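Local coordinates for deacylase (Burkholderia multivorans, PDB 5THW), which probably hydrolyses N-carbamoyl amino acids or related ureido compounds, as a zinc-dependent amidase of the peptidase M20 family, at residues V144-E149 and G162-V167; A155-A160 and Q234-I239; I217-R222 and C397-S402; R371-G376 and M392-C397; M37-I42 and V50-L55. One frame throughout, in Å; residues are numbered along the deposited sequence.

Contact 1: residues V144-E149 and G162-V167. With URP (N-(aminocarbonyl)-beta-alanine), chain G.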
# COMPACT_ATOMS: atom_id res chain seq x y z
N VAL A 144 24.00 27.30 -8.27
CA VAL A 144 23.06 26.53 -9.07
C VAL A 144 22.09 25.80 -8.16
O VAL A 144 22.49 25.22 -7.14
CB VAL A 144 23.77 25.53 -10.00
CG1 VAL A 144 22.78 24.86 -10.93
CG2 VAL A 144 24.85 26.24 -10.82
N ILE A 145 20.80 25.82 -8.53
CA ILE A 145 19.79 24.92 -7.98
C ILE A 145 19.58 23.80 -8.98
O ILE A 145 19.23 24.06 -10.14
CB ILE A 145 18.46 25.65 -7.70
CG1 ILE A 145 18.61 26.73 -6.63
CG2 ILE A 145 17.41 24.67 -7.24
CD1 ILE A 145 17.35 27.57 -6.49
N TRP A 146 19.82 22.56 -8.56
CA TRP A 146 19.59 21.39 -9.41
C TRP A 146 18.19 20.83 -9.16
O TRP A 146 17.78 20.65 -8.00
CB TRP A 146 20.66 20.32 -9.17
CG TRP A 146 22.05 20.82 -9.42
CD1 TRP A 146 23.01 21.10 -8.49
CD2 TRP A 146 22.64 21.12 -10.70
NE1 TRP A 146 24.16 21.53 -9.10
CE2 TRP A 146 23.96 21.56 -10.45
CE3 TRP A 146 22.18 21.06 -12.02
CZ2 TRP A 146 24.82 21.94 -11.48
CZ3 TRP A 146 23.04 21.44 -13.03
CH2 TRP A 146 24.35 21.87 -12.76
N THR A 147 17.46 20.55 -10.24
CA THR A 147 16.08 20.09 -10.14
C THR A 147 16.00 18.64 -9.68
O THR A 147 16.76 17.78 -10.15
CB THR A 147 15.37 20.24 -11.49
OG1 THR A 147 15.37 21.62 -11.88
CG2 THR A 147 13.93 19.74 -11.43
N ASN A 148 15.06 18.37 -8.77
CA ASN A 148 14.67 17.02 -8.38
C ASN A 148 15.89 16.15 -8.08
O ASN A 148 16.03 15.03 -8.58
CB ASN A 148 13.79 16.38 -9.46
CG ASN A 148 13.19 15.05 -9.01
OD1 ASN A 148 12.67 14.94 -7.91
ND2 ASN A 148 13.31 14.03 -9.86
N GLU A 149 16.78 16.67 -7.22
CA GLU A 149 17.97 15.91 -6.86
C GLU A 149 17.64 14.70 -6.01
O GLU A 149 18.28 13.66 -6.13
CB GLU A 149 18.99 16.81 -6.15
CG GLU A 149 20.31 16.14 -5.84
CD GLU A 149 20.29 15.38 -4.53
OE1 GLU A 149 19.37 15.62 -3.71
OE2 GLU A 149 21.20 14.56 -4.31
N GLY A 162 22.38 15.15 -14.06
CA GLY A 162 22.75 14.09 -14.98
C GLY A 162 22.57 14.48 -16.44
O GLY A 162 23.42 14.17 -17.27
N VAL A 163 21.45 15.12 -16.76
CA VAL A 163 21.27 15.65 -18.11
C VAL A 163 22.32 16.71 -18.41
O VAL A 163 22.86 16.77 -19.52
CB VAL A 163 19.84 16.19 -18.29
CG1 VAL A 163 19.68 16.82 -19.66
CG2 VAL A 163 18.82 15.07 -18.09
N PHE A 164 22.64 17.55 -17.42
CA PHE A 164 23.63 18.60 -17.65
C PHE A 164 24.98 18.01 -18.04
O PHE A 164 25.66 18.55 -18.91
CB PHE A 164 23.79 19.48 -16.40
CG PHE A 164 24.70 20.67 -16.61
CD1 PHE A 164 26.08 20.53 -16.49
CD2 PHE A 164 24.19 21.92 -16.91
CE1 PHE A 164 26.93 21.61 -16.68
CE2 PHE A 164 25.04 23.01 -17.10
CZ PHE A 164 26.41 22.85 -16.99
N ALA A 165 25.36 16.89 -17.43
CA ALA A 165 26.67 16.31 -17.68
C ALA A 165 26.68 15.38 -18.89
O ALA A 165 27.73 14.80 -19.20
CB ALA A 165 27.15 15.55 -16.45
N GLY A 166 25.56 15.25 -19.60
CA GLY A 166 25.49 14.36 -20.74
C GLY A 166 25.24 12.91 -20.41
O GLY A 166 25.27 12.07 -21.32
N VAL A 167 25.02 12.57 -19.13
CA VAL A 167 24.73 11.19 -18.76
C VAL A 167 23.34 10.79 -19.26
O VAL A 167 23.15 9.69 -19.78
CB VAL A 167 24.86 11.02 -17.24
CG1 VAL A 167 24.47 9.60 -16.81
CG2 VAL A 167 26.28 11.36 -16.77
O2 URP G . 20.41 12.92 0.23
C2 URP G . 20.61 13.41 -0.86
N3 URP G . 20.38 14.70 -1.08
N1 URP G . 21.04 12.68 -1.88
C6 URP G . 20.10 12.06 -2.79
C5 URP G . 20.73 10.91 -3.58
C4 URP G . 20.98 9.79 -2.61
O42 URP G . 22.17 9.54 -2.28
O41 URP G . 20.00 9.16 -2.16

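Contact 2: residues A155-A160 and Q234-I239. With URP (N-(aminocarbonyl)-beta-alanine), chain G.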
# COMPACT_ATOMS: atom_id res chain seq x y z
N ALA A 155 11.80 9.55 -10.01
CA ALA A 155 13.02 8.76 -9.91
C ALA A 155 13.74 8.69 -11.25
O ALA A 155 13.10 8.71 -12.31
CB ALA A 155 12.70 7.34 -9.43
N PRO A 156 15.07 8.58 -11.24
CA PRO A 156 15.96 8.49 -10.08
C PRO A 156 16.49 9.84 -9.60
O PRO A 156 16.07 10.90 -10.07
CB PRO A 156 17.09 7.62 -10.61
CG PRO A 156 17.23 8.06 -12.02
CD PRO A 156 15.81 8.30 -12.49
N ALA A 157 17.39 9.79 -8.62
CA ALA A 157 18.02 10.98 -8.09
C ALA A 157 18.96 11.64 -9.10
O ALA A 157 19.35 11.04 -10.11
CB ALA A 157 18.80 10.64 -6.82
N MET A 158 19.26 12.92 -8.86
CA MET A 158 20.29 13.66 -9.60
C MET A 158 20.05 13.68 -11.10
O MET A 158 21.00 13.76 -11.88
CB MET A 158 21.68 13.08 -9.32
CG MET A 158 22.12 13.15 -7.87
SD MET A 158 22.99 11.65 -7.36
CE MET A 158 24.39 11.63 -8.48
N VAL A 159 18.79 13.61 -11.52
CA VAL A 159 18.50 13.49 -12.95
C VAL A 159 18.84 14.79 -13.69
O VAL A 159 19.32 14.77 -14.83
CB VAL A 159 17.05 13.04 -13.17
CG1 VAL A 159 16.06 14.04 -12.57
CG2 VAL A 159 16.77 12.82 -14.67
N ALA A 160 18.63 15.94 -13.04
CA ALA A 160 18.83 17.21 -13.74
C ALA A 160 20.31 17.50 -13.94
O ALA A 160 20.72 17.93 -15.03
CB ALA A 160 18.14 18.35 -13.00
N GLN A 234 26.05 3.70 -6.69
CA GLN A 234 24.70 3.27 -6.34
C GLN A 234 24.04 2.53 -7.50
O GLN A 234 24.35 2.75 -8.67
CB GLN A 234 23.80 4.45 -5.95
CG GLN A 234 24.38 5.43 -4.96
CD GLN A 234 23.32 6.36 -4.38
OE1 GLN A 234 22.17 5.97 -4.22
NE2 GLN A 234 23.70 7.60 -4.11
N ARG A 235 23.10 1.66 -7.13
CA ARG A 235 22.25 0.93 -8.07
C ARG A 235 20.84 0.93 -7.50
O ARG A 235 20.64 0.52 -6.35
CB ARG A 235 22.74 -0.51 -8.27
CG ARG A 235 23.88 -0.72 -9.25
CD ARG A 235 24.31 -2.19 -9.22
NE ARG A 235 25.63 -2.43 -9.79
CZ ARG A 235 25.86 -3.05 -10.95
NH1 ARG A 235 24.86 -3.54 -11.67
NH2 ARG A 235 27.11 -3.21 -11.36
N TRP A 236 19.87 1.43 -8.26
CA TRP A 236 18.48 1.48 -7.84
C TRP A 236 17.63 0.58 -8.74
O TRP A 236 17.82 0.54 -9.96
CB TRP A 236 17.92 2.91 -7.87
CG TRP A 236 18.50 3.84 -6.84
CD1 TRP A 236 19.63 3.64 -6.09
CD2 TRP A 236 17.99 5.12 -6.47
NE1 TRP A 236 19.84 4.72 -5.27
CE2 TRP A 236 18.85 5.65 -5.49
CE3 TRP A 236 16.88 5.88 -6.88
CZ2 TRP A 236 18.64 6.90 -4.90
CZ3 TRP A 236 16.67 7.12 -6.29
CH2 TRP A 236 17.55 7.61 -5.31
N TYR A 237 16.66 -0.08 -8.13
CA TYR A 237 15.82 -1.03 -8.84
C TYR A 237 14.36 -0.73 -8.60
O TYR A 237 13.97 -0.14 -7.58
CB TYR A 237 16.11 -2.48 -8.39
CG TYR A 237 17.55 -2.89 -8.52
CD1 TYR A 237 18.48 -2.54 -7.55
CD2 TYR A 237 17.99 -3.63 -9.62
CE1 TYR A 237 19.80 -2.91 -7.66
CE2 TYR A 237 19.31 -4.00 -9.73
CZ TYR A 237 20.21 -3.64 -8.75
OH TYR A 237 21.54 -3.99 -8.85
N GLU A 238 13.54 -1.14 -9.56
CA GLU A 238 12.10 -1.17 -9.41
C GLU A 238 11.67 -2.59 -9.73
O GLU A 238 12.00 -3.11 -10.80
CB GLU A 238 11.40 -0.16 -10.33
CG GLU A 238 11.55 1.29 -9.87
CD GLU A 238 10.81 2.27 -10.77
OE1 GLU A 238 10.73 3.47 -10.43
OE2 GLU A 238 10.29 1.83 -11.83
N ILE A 239 10.98 -3.22 -8.79
CA ILE A 239 10.52 -4.60 -8.94
C ILE A 239 9.01 -4.62 -8.80
O ILE A 239 8.44 -3.94 -7.94
CB ILE A 239 11.17 -5.55 -7.91
CG1 ILE A 239 12.69 -5.56 -8.08
CG2 ILE A 239 10.60 -6.96 -8.02
CD1 ILE A 239 13.41 -6.39 -7.04
O2 URP G . 20.41 12.92 0.23
C2 URP G . 20.61 13.41 -0.86
N3 URP G . 20.38 14.70 -1.08
N1 URP G . 21.04 12.68 -1.88
C6 URP G . 20.10 12.06 -2.79
C5 URP G . 20.73 10.91 -3.58
C4 URP G . 20.98 9.79 -2.61
O42 URP G . 22.17 9.54 -2.28
O41 URP G . 20.00 9.16 -2.16

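Contact 3: residues I217-R222 and C397-S402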
# COMPACT_ATOMS: atom_id res chain seq x y z
N ILE A 217 30.20 10.28 11.14
CA ILE A 217 31.65 10.17 11.29
C ILE A 217 32.26 11.46 11.83
O ILE A 217 33.01 11.44 12.81
CB ILE A 217 32.29 9.76 9.95
CG1 ILE A 217 31.73 8.41 9.49
CG2 ILE A 217 33.80 9.71 10.07
CD1 ILE A 217 32.39 7.88 8.25
N LEU A 218 31.96 12.60 11.20
CA LEU A 218 32.61 13.86 11.58
C LEU A 218 32.25 14.27 13.01
O LEU A 218 33.10 14.81 13.73
CB LEU A 218 32.25 14.98 10.60
CG LEU A 218 32.80 14.86 9.18
CD1 LEU A 218 32.26 15.98 8.30
CD2 LEU A 218 34.33 14.85 9.17
N GLU A 219 31.00 14.03 13.42
CA GLU A 219 30.62 14.32 14.80
C GLU A 219 31.33 13.37 15.76
O GLU A 219 31.84 13.80 16.81
CB GLU A 219 29.10 14.22 14.96
CG GLU A 219 28.57 14.63 16.34
CD GLU A 219 27.11 14.22 16.55
OE1 GLU A 219 26.69 13.17 16.01
OE2 GLU A 219 26.36 14.97 17.22
N ALA A 220 31.38 12.08 15.42
CA ALA A 220 32.02 11.10 16.30
C ALA A 220 33.49 11.45 16.52
O ALA A 220 34.01 11.29 17.63
CB ALA A 220 31.88 9.70 15.71
N GLU A 221 34.17 11.91 15.48
CA GLU A 221 35.59 12.24 15.55
C GLU A 221 35.84 13.68 15.99
O GLU A 221 37.01 14.09 16.04
CB GLU A 221 36.26 12.00 14.19
CG GLU A 221 36.24 10.56 13.74
CD GLU A 221 36.98 10.35 12.43
OE1 GLU A 221 37.15 9.18 12.02
OE2 GLU A 221 37.41 11.35 11.82
N ARG A 222 34.80 14.43 16.33
CA ARG A 222 34.93 15.84 16.69
C ARG A 222 35.70 16.60 15.61
O ARG A 222 36.58 17.41 15.90
CB ARG A 222 35.59 16.00 18.06
N CYS A 397 26.56 16.56 11.02
CA CYS A 397 25.17 16.77 11.41
C CYS A 397 24.91 15.98 12.69
O CYS A 397 25.55 14.95 12.94
CB CYS A 397 24.18 16.35 10.30
SG CYS A 397 24.29 14.64 9.74
N VAL A 398 23.99 16.50 13.50
CA VAL A 398 23.75 15.95 14.83
C VAL A 398 23.22 14.53 14.73
O VAL A 398 22.25 14.25 14.02
CB VAL A 398 22.77 16.85 15.60
CG1 VAL A 398 22.46 16.25 16.97
CG2 VAL A 398 23.33 18.27 15.72
N ASP A 399 23.87 13.62 15.46
CA ASP A 399 23.58 12.19 15.50
C ASP A 399 23.73 11.51 14.15
O ASP A 399 23.30 10.36 13.97
CB ASP A 399 22.18 11.92 16.08
CG ASP A 399 22.05 12.34 17.53
OD1 ASP A 399 23.02 12.13 18.31
OD2 ASP A 399 20.99 12.89 17.90
N GLY A 400 24.31 12.21 13.17
CA GLY A 400 24.50 11.68 11.84
C GLY A 400 23.24 11.41 11.06
O GLY A 400 23.30 10.74 10.03
N ILE A 401 22.10 11.91 11.52
CA ILE A 401 20.82 11.57 10.90
C ILE A 401 20.45 12.60 9.84
O ILE A 401 20.59 13.82 10.03
CB ILE A 401 19.72 11.42 11.97
CG1 ILE A 401 18.44 10.88 11.32
CG2 ILE A 401 19.47 12.72 12.72
CD1 ILE A 401 17.62 10.00 12.23
N SER A 402 19.99 12.10 8.69
CA SER A 402 19.42 12.90 7.61
C SER A 402 18.24 12.13 7.04
O SER A 402 18.04 10.95 7.34
CB SER A 402 20.45 13.21 6.51
OG SER A 402 19.93 14.10 5.54

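Contact 4: residues R371-G376 and M392-C397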
# COMPACT_ATOMS: atom_id res chain seq x y z
N ARG A 371 39.17 15.88 8.08
CA ARG A 371 39.57 14.52 7.72
C ARG A 371 39.00 14.18 6.35
O ARG A 371 37.96 14.71 5.95
CB ARG A 371 39.10 13.50 8.76
CG ARG A 371 37.59 13.44 8.92
CD ARG A 371 37.03 12.19 8.25
NE ARG A 371 37.12 11.02 9.13
CZ ARG A 371 37.00 9.76 8.73
NH1 ARG A 371 36.77 9.47 7.45
NH2 ARG A 371 37.09 8.78 9.62
N ASP A 372 39.68 13.29 5.64
CA ASP A 372 39.18 12.79 4.36
C ASP A 372 37.97 11.89 4.59
O ASP A 372 37.97 11.05 5.50
CB ASP A 372 40.27 11.99 3.63
CG ASP A 372 41.42 12.86 3.16
OD1 ASP A 372 41.42 14.07 3.46
OD2 ASP A 372 42.33 12.32 2.49
N ILE A 373 36.94 12.04 3.76
CA ILE A 373 35.71 11.29 3.97
C ILE A 373 35.12 10.90 2.62
O ILE A 373 35.26 11.63 1.63
CB ILE A 373 34.71 12.08 4.84
CG1 ILE A 373 33.59 11.17 5.34
CG2 ILE A 373 34.14 13.28 4.06
CD1 ILE A 373 32.89 11.72 6.56
N VAL A 374 34.49 9.73 2.58
CA VAL A 374 33.80 9.23 1.40
C VAL A 374 32.31 9.52 1.55
O VAL A 374 31.71 9.15 2.56
CB VAL A 374 34.05 7.73 1.20
CG1 VAL A 374 33.25 7.19 0.02
CG2 VAL A 374 35.54 7.45 1.01
N SER A 375 31.72 10.16 0.54
CA SER A 375 30.32 10.56 0.61
C SER A 375 29.38 9.36 0.49
O SER A 375 29.40 8.64 -0.52
CB SER A 375 30.00 11.58 -0.47
OG SER A 375 28.61 11.81 -0.50
N GLY A 376 28.53 9.17 1.51
CA GLY A 376 27.59 8.06 1.49
C GLY A 376 26.38 8.27 0.61
O GLY A 376 25.72 7.29 0.25
N MET A 392 33.92 18.20 -2.94
CA MET A 392 32.88 18.63 -2.01
C MET A 392 33.47 18.96 -0.64
O MET A 392 34.57 18.55 -0.28
CB MET A 392 31.79 17.57 -1.87
CG MET A 392 31.05 17.28 -3.16
SD MET A 392 29.67 16.16 -2.88
CE MET A 392 28.64 17.20 -1.84
N VAL A 393 32.69 19.72 0.12
CA VAL A 393 32.98 20.08 1.51
C VAL A 393 31.85 19.54 2.37
O VAL A 393 30.67 19.76 2.07
CB VAL A 393 33.11 21.61 1.69
CG1 VAL A 393 33.43 21.94 3.13
CG2 VAL A 393 34.19 22.16 0.78
N PHE A 394 32.21 18.84 3.44
CA PHE A 394 31.25 18.29 4.39
C PHE A 394 31.36 18.99 5.73
O PHE A 394 32.46 19.35 6.17
CB PHE A 394 31.45 16.78 4.61
CG PHE A 394 30.67 15.90 3.68
CD1 PHE A 394 29.91 16.43 2.66
CD2 PHE A 394 30.70 14.53 3.85
CE1 PHE A 394 29.20 15.60 1.81
CE2 PHE A 394 29.98 13.69 3.01
CZ PHE A 394 29.24 14.23 1.99
N VAL A 395 30.22 19.17 6.38
CA VAL A 395 30.14 19.54 7.79
C VAL A 395 29.37 18.43 8.49
O VAL A 395 28.62 17.68 7.84
CB VAL A 395 29.49 20.92 7.99
CG1 VAL A 395 30.19 21.98 7.15
CG2 VAL A 395 28.00 20.88 7.64
N PRO A 396 29.54 18.27 9.80
CA PRO A 396 28.81 17.22 10.50
C PRO A 396 27.34 17.57 10.67
O PRO A 396 26.93 18.72 10.50
CB PRO A 396 29.52 17.12 11.86
CG PRO A 396 30.32 18.34 12.00
CD PRO A 396 30.41 19.05 10.69
N CYS A 397 26.56 16.56 11.02
CA CYS A 397 25.17 16.77 11.41
C CYS A 397 24.91 15.98 12.69
O CYS A 397 25.55 14.95 12.94
CB CYS A 397 24.18 16.35 10.30
SG CYS A 397 24.29 14.64 9.74

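Contact 5: residues M37-I42 and V50-L55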
# COMPACT_ATOMS: atom_id res chain seq x y z
N MET A 37 17.17 29.51 8.35
CA MET A 37 15.95 29.51 9.15
C MET A 37 14.76 30.04 8.37
O MET A 37 13.63 29.59 8.57
CB MET A 37 16.15 30.32 10.43
CG MET A 37 17.28 29.84 11.31
SD MET A 37 17.07 28.13 11.88
CE MET A 37 18.16 27.24 10.78
N GLU A 38 15.00 31.00 7.48
CA GLU A 38 13.91 31.57 6.70
C GLU A 38 13.39 30.57 5.67
O GLU A 38 12.18 30.45 5.47
CB GLU A 38 14.37 32.87 6.04
CG GLU A 38 13.24 33.71 5.52
CD GLU A 38 12.33 34.17 6.64
OE1 GLU A 38 12.83 34.38 7.77
OE2 GLU A 38 11.11 34.31 6.40
N MET A 39 14.31 29.87 4.99
CA MET A 39 13.91 28.85 4.02
C MET A 39 13.20 27.68 4.68
O MET A 39 12.36 27.04 4.05
CB MET A 39 15.14 28.34 3.26
CG MET A 39 15.53 29.20 2.07
SD MET A 39 14.27 29.18 0.79
CE MET A 39 14.11 27.42 0.48
N ALA A 40 13.51 27.40 5.95
CA ALA A 40 12.87 26.29 6.65
C ALA A 40 11.39 26.53 6.87
O ALA A 40 10.66 25.58 7.15
CB ALA A 40 13.57 26.05 7.99
N LYS A 41 10.93 27.78 6.76
CA LYS A 41 9.50 28.04 6.89
C LYS A 41 8.71 27.50 5.70
O LYS A 41 7.54 27.14 5.85
CB LYS A 41 9.25 29.54 7.03
CG LYS A 41 9.92 30.19 8.22
CD LYS A 41 9.62 31.70 8.25
CE LYS A 41 10.19 32.36 9.50
NZ LYS A 41 9.85 33.80 9.59
N ILE A 42 9.34 27.42 4.52
CA ILE A 42 8.68 27.00 3.28
C ILE A 42 8.63 25.47 3.28
O ILE A 42 9.62 24.81 2.98
CB ILE A 42 9.41 27.54 2.05
CG1 ILE A 42 9.47 29.07 2.09
CG2 ILE A 42 8.74 27.05 0.78
CD1 ILE A 42 10.31 29.66 0.98
N VAL A 50 11.23 19.77 6.89
CA VAL A 50 10.77 20.42 5.67
C VAL A 50 10.16 19.36 4.76
O VAL A 50 10.74 18.29 4.58
CB VAL A 50 11.92 21.15 4.95
CG1 VAL A 50 11.47 21.69 3.62
CG2 VAL A 50 12.45 22.28 5.83
N CYS A 51 8.98 19.65 4.21
CA CYS A 51 8.34 18.76 3.23
C CYS A 51 8.09 19.59 1.97
O CYS A 51 7.00 20.13 1.75
CB CYS A 51 7.06 18.16 3.78
SG CYS A 51 6.31 16.98 2.65
N ARG A 52 9.13 19.67 1.13
CA ARG A 52 9.14 20.52 -0.05
C ARG A 52 9.58 19.67 -1.24
O ARG A 52 10.69 19.79 -1.76
CB ARG A 52 10.09 21.70 0.18
CG ARG A 52 9.89 22.88 -0.72
CD ARG A 52 10.61 24.07 -0.12
NE ARG A 52 12.05 23.84 -0.09
CZ ARG A 52 12.85 24.25 0.89
NH1 ARG A 52 12.37 24.90 1.93
NH2 ARG A 52 14.16 24.00 0.82
N LEU A 53 8.68 18.78 -1.67
CA LEU A 53 9.00 17.85 -2.75
C LEU A 53 9.24 18.60 -4.05
O LEU A 53 8.68 19.67 -4.31
CB LEU A 53 7.87 16.83 -2.93
CG LEU A 53 7.92 15.56 -2.08
CD1 LEU A 53 9.13 14.72 -2.48
CD2 LEU A 53 7.95 15.87 -0.59
N ALA A 54 10.10 18.01 -4.88
CA ALA A 54 10.53 18.62 -6.13
C ALA A 54 9.34 18.99 -7.01
O ALA A 54 8.41 18.21 -7.19
CB ALA A 54 11.45 17.65 -6.88
N LEU A 55 9.38 20.21 -7.56
CA LEU A 55 8.41 20.70 -8.54
C LEU A 55 6.98 20.80 -7.99
O LEU A 55 6.01 20.79 -8.76
CB LEU A 55 8.45 19.82 -9.80
CG LEU A 55 9.85 19.70 -10.42
CD1 LEU A 55 9.86 18.82 -11.66
CD2 LEU A 55 10.41 21.07 -10.74

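Contact 1: residues V144-E149 and G162-V167
Trp-146 meets Phe-164 across this buried contact, and the indole is what bridges the gap between the two backbones. At CB the tryptophan has not yet turned to the helix; with CG beside the backbone N and anti to the carbonyl carbon (chi1 -58°), the ring system swings round so that its six-membered half leads. The far rim does the touching: Trp-146 CZ3 lies 4.0 Å from Phe-164 CB, while Trp-146 CH2 sits 4.0 Å above the plane of the Phe-164 ring, nearer its rim than its centre. Centroids 5.5 Å apart and planes at 73° define a T-shaped pair, with tryptophan giving the edge and phenylalanine the face. Val-144 CG1 covers one face of the indole, 3.5 Å above its plane and over the centre, and Asp-380 and Leu-384 of helix 380-384 pack against the same tryptophan. Farther along 144-149, Glu-149 turns to the ligand instead: Glu-149 OE1 is 3.0 Å from URP N3 and Glu-149 OE2 3.1 Å from URP N1. No hydrogen bond joins the two segments. Their 83 Å² of buried surface therefore rests on dispersion and on aromatic C-H edges facing a pi cloud, an apolar interface near a zinc site, with the Trp-146 side chain about 5 Å from that of the zinc ligand His-104.

Contact 2: residues A155-A160 and Q234-I239
The backbone of 155-160 passes Pro-156 after a cis peptide bond and reaches the helix N-cap at Met-158, coming closest to the extended strand 234-239 where Pro-156 CA and Trp-236 CA are 7.8 Å apart. Across that gap the benzene half of the Trp-236 indole makes most of the contact. Ala-157 CB and Pro-156 CA come obliquely to the ring, Ala-157 CB lying 3.6 Å from Trp-236 CH2. Pro-156 CB adds an apolar contact of 4.1 Å with Trp-236 CE3. The backbone takes part as well, Ala-157 N being 3.6 Å from Trp-236 CZ3. The ring's edge also faces the ligand: URP O41 lies in the indole plane, 3.8 Å from Trp-236 CZ2, and Ala-157 CB is 3.8 Å from URP C5. Two residues earlier on the strand, Gln-234 reaches out with an extended chain beyond CG and uses both ends of its amide. Gln-234 OE1 accepts from Trp-236 NE1 at 2.8 Å, the donor tilted 23° from the carbonyl plane and the N-H...O angle 141°. Gln-234 NE2 donates to URP O42 at 3.1 Å, with an angle of 155°, and is further bonded to Tyr-346 OH. At the other end of the contact Glu-238 is salt-bridged to Arg-295 of the second subunit, which also packs on Ala-155 and Trp-236. The indole N-H thus identifies which end of the amide is oxygen, consistent with Trp-236 acting as a second-shell residue that holds the Gln-234 amide nitrogen toward the ligand carboxylate.

Contact 3: residues I217-R222 and C397-S402
Glu-219 points across to the turn at 397-400, while the side chains of Cys-397, Val-398 and Asp-399 leave their backbone in the other direction, so the carboxylate meets mainly backbone. The glutamate is stretched nearly straight: CG is anti to the backbone N (chi1 -174°) and the chain stays extended beyond it. Both carboxylate oxygens face the same amide. Asp-399 N is 2.9 Å from Glu-219 OE1 with a bent N-H...O angle of 126°, and 3.3 Å from Glu-219 OE2 with a nearly straight one of 173°; each is a weak bond, and together they form a forked grip on one N-H. Glu-219 OE2 also rests 3.7 Å from Val-398 CA and 4.1 Å from Val-398 CG1. The acidic ends are like charges, Glu-219 OE1 and Asp-399 OD1 being 4.5 Å apart, but Asp-399 is solvent-exposed, which probably softens the repulsion. The receiving loop is folded on itself by Gly-400 N donating to Cys-397 O at 3.0 Å; the positive phi of Asp-399 belongs to this turn, and that of Gly-400 carries the curl on. On the opposing segment, helix 217-220 ends in a Schellman motif at Arg-222. The arrangement is a carboxylate from a short helix binding the central amide of a type II beta turn, in the loop that runs from strand 390-395 to the zinc ligand His-403.

Contact 4: residues R371-G376 and M392-C397
The Phe-394 ring presents its edge to Ser-375, whose OG lies near the ring plane, 3.5 Å from Phe-394 CZ. Ile-373 comes to the same ring obliquely, its CG2 being 3.7 Å from Phe-394 CD2, and the two side chains cross at about a right angle. The phenyl group therefore spans two residues of 371-376 along one side, the isoleucine methyl near the root of the ring and the serine at its far end. There Ser-375 CB is 3.7 Å from Phe-394 CZ and Ser-375 CA 4.0 Å from Phe-394 CE2. Ile-373 CG2 is placed by a first torsion that sets it between the backbone N and the carbonyl carbon, with CG1 anti to the N (chi1 -166°). The serine hydroxyl is hydrogen-bonded to Ala-377 O, so its closeness to the phenyl edge does not leave it without a polar partner. A second flat group lies at the end of the segment: Arg-371 NH1 donates to Asp-372 O at 2.8 Å, in the carbonyl plane, although the oxygen is 31° out of the guanidinium plane. The CA atoms of Ile-373 and Phe-394 are 8.3 Å apart, and no hydrogen bond crosses. Each strand pairs instead with strand 225-242, 370-375 running parallel to it and 390-395 antiparallel. What joins 371-376 to 392-397 is thus van der Waals contact of one phenyl ring with a methyl that comes obliquely and a serine hydroxyl at its edge, buried near the zinc site, where the Phe-394 side chain lies about 4 Å from that of His-211.

Contact 5: residues M37-I42 and V50-L55
A kink at chi3 (65°) in the otherwise extended Arg-52 and bends at chi2 and chi3 of Met-39 bring a guanidinium and a thioether methyl together. Met-39 CE sits over one face of the Arg-52 guanidinium, 3.1 Å above its plane and toward the rim, while Val-50 CG1 lies 3.7 Å above the opposite face, so the charged group is held between two apolar carbons. Its edge serves the polar contact. Arg-52 NH1 donates to Ile-42 O at 2.9 Å with an N-H...O angle of 148°, lying in the carbonyl plane, while the oxygen is tilted 19° from the guanidinium plane. Ile-42 also touches the aliphatic part of the arginine, its CG2 being 3.6 Å from Arg-52 CD. Nearby, Val-50 CG2 rests 4.0 Å from Ala-40 O, on the type I turn that runs from Met-39 to Ile-42. Arg-52 NH2 is further bonded to Ala-105 O, and the Arg-52 backbone N to Ser-107. No carboxylate faces the guanidinium across this contact: the buried cation is met by main-chain carbonyls, Ile-42 O and Ala-105 O, and by carbon on both faces, which ties the turn after helix 29-39 to the loop before helix 57-72.

Contacts 1 and 2 both touch the bound URP; their centres are 13 Å apart, and Glu-149 O and Met-158 N, 3.0 Å apart in a probable hydrogen bond, join them directly. Contact 5 packs against contact 1 through Asn-148 OD1 and Ala-54 CB, 3.1 Å apart, but has no direct contact with the ligand, the side chain of Arg-52 being about 11 Å from URP. Contacts 3 and 4, centres 10 Å apart, share Cys-397 and are joined by Leu-218, which packs on Arg-371 and on Pro-396 (Leu-218 CB to Pro-396 CB 3.7 Å). The side chain of Ser-375 in contact 4 is about 7 Å from URP. Contact 3 is the farthest from contact 1, 28 Å between centres, and like contact 2 it also meets the second subunit.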